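Local coordinates for protein dTDP-4-dehydrorhamnose 3,5-epimerase (PDB 2B9U) that probably catalyses the epimerisation at C3' and C5' of the dTDP-linked 4-keto-6-deoxy sugar on the pathway to dTDP-L-rhamnose, at residues G95-K99 against S148-W152. Residues are numbered along the deposited sequence; the frame is centred on the assembly and turned at random.
Sequences GKYVK and SYIDW
Tyr149 reaches across to the backbone of Gly95, where its hydroxyl donates a hydrogen bond to the carbonyl: OH lies 2.4 Å from Gly95 O, too short to be taken at face value and perhaps a coordinate error. The oxygen sits at the hydroxyl edge of the ring and in its plane, and with CG trans to the backbone N (chi1 -169°) the phenol extends from the 3-10 segment to meet it. Ile150 sends CD1 over one face of the Tyr97 ring, a CH-pi contact 3.9 Å from the centroid and nearly on the ring normal. The two tyrosine rings also touch obliquely, Tyr97 CD2 to Tyr149 CE2 at 4.2 Å. Replacing Tyr149 by a phenylalanine would probably leave Gly95 O without this donor and the ring less firmly fixed beside Tyr97. Lys99, extended beyond CG, lays CE against Ile150 CG2 and gives a weak, long hydrogen bond from NZ to Asp151 O (3.4 Å). One water joins Tyr97 OH, Lys99 NZ and Asp151 N, bridging the segments at the surface. The contact ties strand 97-103, within this chain outermost in a five-stranded antiparallel sheet of the cupin jelly roll, to the loop after strand 142-144; on neighbouring strand 79-86, Val85 touches both tyrosines and Val83 Ile150.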
ATOM      1  N   GLY A  95     -19.798 -17.148  13.464  1.00 41.25           N
ATOM      2  CA  GLY A  95     -20.368 -17.641  12.221  1.00 39.03           C
ATOM      3  C   GLY A  95     -21.057 -16.569  11.401  1.00 37.70           C
ATOM      4  O   GLY A  95     -21.445 -16.825  10.272  1.00 37.49           O
ATOM      5  N   LYS A  96     -21.221 -15.373  11.963  1.00 36.71           N
ATOM      6  CA  LYS A  96     -21.788 -14.246  11.212  1.00 35.64           C
ATOM      7  C   LYS A  96     -20.696 -13.551  10.396  1.00 34.96           C
ATOM      8  O   LYS A  96     -19.498 -13.664  10.698  1.00 33.77           O
ATOM      9  CB  LYS A  96     -22.483 -13.240  12.140  1.00 36.39           C
ATOM     10  CG  LYS A  96     -23.634 -13.822  12.976  1.00 36.98           C
ATOM     11  CD  LYS A  96     -24.909 -14.051  12.166  1.00 37.60           C
ATOM     12  CE  LYS A  96     -26.006 -14.689  13.029  1.00 38.05           C
ATOM     13  NZ  LYS A  96     -26.094 -14.057  14.394  1.00 38.66           N
ATOM     14  N   TYR A  97     -21.107 -12.826   9.366  1.00 34.51           N
ATOM     15  CA  TYR A  97     -20.136 -12.275   8.430  1.00 34.70           C
ATOM     16  C   TYR A  97     -20.543 -10.934   7.860  1.00 34.38           C
ATOM     17  O   TYR A  97     -21.740 -10.607   7.785  1.00 34.72           O
ATOM     18  CB  TYR A  97     -19.841 -13.281   7.305  1.00 34.78           C
ATOM     19  CG  TYR A  97     -21.046 -13.638   6.462  1.00 36.34           C
ATOM     20  CD1 TYR A  97     -21.471 -12.802   5.433  1.00 37.74           C
ATOM     21  CD2 TYR A  97     -21.762 -14.818   6.691  1.00 36.99           C
ATOM     22  CE1 TYR A  97     -22.579 -13.118   4.665  1.00 39.03           C
ATOM     23  CE2 TYR A  97     -22.874 -15.139   5.921  1.00 38.34           C
ATOM     24  CZ  TYR A  97     -23.269 -14.284   4.903  1.00 38.67           C
ATOM     25  OH  TYR A  97     -24.361 -14.576   4.120  1.00 40.58           O
ATOM     26  N   VAL A  98     -19.538 -10.161   7.461  1.00 33.31           N
ATOM     27  CA  VAL A  98     -19.742  -8.903   6.756  1.00 32.63           C
ATOM     28  C   VAL A  98     -19.251  -9.069   5.313  1.00 32.34           C
ATOM     29  O   VAL A  98     -18.198  -9.671   5.069  1.00 31.39           O
ATOM     30  CB  VAL A  98     -19.017  -7.708   7.476  1.00 32.58           C
ATOM     31  CG1 VAL A  98     -19.077  -6.434   6.648  1.00 31.79           C
ATOM     32  CG2 VAL A  98     -19.620  -7.461   8.850  1.00 32.35           C
ATOM     33  N   LYS A  99     -20.048  -8.562   4.374  1.00 31.95           N
ATOM     34  CA  LYS A  99     -19.700  -8.507   2.955  1.00 31.78           C
ATOM     35  C   LYS A  99     -19.616  -7.047   2.550  1.00 31.26           C
ATOM     36  O   LYS A  99     -20.396  -6.212   3.030  1.00 32.05           O
ATOM     37  CB  LYS A  99     -20.772  -9.198   2.100  1.00 32.21           C
ATOM     38  CG  LYS A  99     -20.859 -10.689   2.272  1.00 31.79           C
ATOM     39  CD  LYS A  99     -21.706 -11.285   1.171  1.00 33.64           C
ATOM     40  CE  LYS A  99     -21.831 -12.778   1.291  1.00 34.22           C
ATOM     41  NZ  LYS A  99     -22.700 -13.336   0.198  1.00 34.72           N
ATOM     42  N   SER A 148     -16.457 -22.208   0.854  1.00 28.16           N
ATOM     43  CA  SER A 148     -17.822 -22.695   0.592  1.00 27.94           C
ATOM     44  C   SER A 148     -18.832 -22.247   1.648  1.00 28.32           C
ATOM     45  O   SER A 148     -20.040 -22.449   1.492  1.00 28.24           O
ATOM     46  CB  SER A 148     -17.848 -24.218   0.500  1.00 27.52           C
ATOM     47  OG  SER A 148     -17.491 -24.833   1.731  1.00 26.86           O
ATOM     48  N   TYR A 149     -18.325 -21.664   2.730  1.00 28.88           N
ATOM     49  CA  TYR A 149     -19.162 -21.073   3.765  1.00 29.77           C
ATOM     50  C   TYR A 149     -19.989 -19.928   3.200  1.00 29.79           C
ATOM     51  O   TYR A 149     -21.051 -19.602   3.716  1.00 30.55           O
ATOM     52  CB  TYR A 149     -18.295 -20.579   4.913  1.00 29.25           C
ATOM     53  CG  TYR A 149     -19.085 -20.193   6.132  1.00 31.89           C
ATOM     54  CD1 TYR A 149     -19.673 -21.167   6.947  1.00 30.61           C
ATOM     55  CD2 TYR A 149     -19.248 -18.848   6.476  1.00 31.98           C
ATOM     56  CE1 TYR A 149     -20.407 -20.810   8.059  1.00 32.98           C
ATOM     57  CE2 TYR A 149     -19.972 -18.484   7.592  1.00 33.54           C
ATOM     58  CZ  TYR A 149     -20.546 -19.466   8.377  1.00 34.75           C
ATOM     59  OH  TYR A 149     -21.251 -19.096   9.484  1.00 36.59           O
ATOM     60  N   ILE A 150     -19.493 -19.354   2.106  1.00 30.19           N
ATOM     61  CA  ILE A 150     -20.022 -18.149   1.510  1.00 29.74           C
ATOM     62  C   ILE A 150     -20.570 -18.479   0.141  1.00 30.40           C
ATOM     63  O   ILE A 150     -20.040 -19.343  -0.563  1.00 30.35           O
ATOM     64  CB  ILE A 150     -18.891 -17.069   1.389  1.00 29.58           C
ATOM     65  CG1 ILE A 150     -18.372 -16.654   2.784  1.00 29.94           C
ATOM     66  CG2 ILE A 150     -19.338 -15.863   0.568  1.00 28.56           C
ATOM     67  CD1 ILE A 150     -19.405 -15.942   3.686  1.00 30.57           C
ATOM     68  N   ASP A 151     -21.631 -17.774  -0.240  1.00 30.75           N
ATOM     69  CA  ASP A 151     -22.205 -17.888  -1.567  1.00 31.28           C
ATOM     70  C   ASP A 151     -21.589 -16.773  -2.420  1.00 31.35           C
ATOM     71  O   ASP A 151     -21.885 -15.599  -2.238  1.00 31.89           O
ATOM     72  CB  ASP A 151     -23.742 -17.775  -1.457  1.00 32.19           C
ATOM     73  CG  ASP A 151     -24.459 -17.998  -2.778  1.00 33.38           C
ATOM     74  OD1 ASP A 151     -23.882 -18.581  -3.715  1.00 36.00           O
ATOM     75  OD2 ASP A 151     -25.627 -17.583  -2.878  1.00 37.35           O
ATOM     76  N   TRP A 152     -20.681 -17.162  -3.313  1.00 31.36           N
ATOM     77  CA  TRP A 152     -19.915 -16.250  -4.159  1.00 30.98           C
ATOM     78  C   TRP A 152     -20.642 -16.064  -5.488  1.00 31.75           C
ATOM     79  O   TRP A 152     -21.255 -17.012  -5.978  1.00 31.51           O
ATOM     80  CB  TRP A 152     -18.521 -16.835  -4.416  1.00 30.15           C
ATOM     81  CG  TRP A 152     -17.701 -17.066  -3.149  1.00 28.52           C
ATOM     82  CD1 TRP A 152     -17.417 -18.267  -2.560  1.00 27.83           C
ATOM     83  CD2 TRP A 152     -17.080 -16.067  -2.335  1.00 26.88           C
ATOM     84  NE1 TRP A 152     -16.666 -18.078  -1.431  1.00 27.60           N
ATOM     85  CE2 TRP A 152     -16.432 -16.737  -1.270  1.00 26.66           C
ATOM     86  CE3 TRP A 152     -17.001 -14.669  -2.405  1.00 25.71           C
ATOM     87  CZ2 TRP A 152     -15.711 -16.058  -0.283  1.00 25.62           C
ATOM     88  CZ3 TRP A 152     -16.284 -13.995  -1.420  1.00 25.18           C
ATOM     89  CH2 TRP A 152     -15.655 -14.691  -0.369  1.00 23.63           C
TER
HETATM   90  O   HOH W   1     -23.194 -15.987   1.545  1.00 23.87           O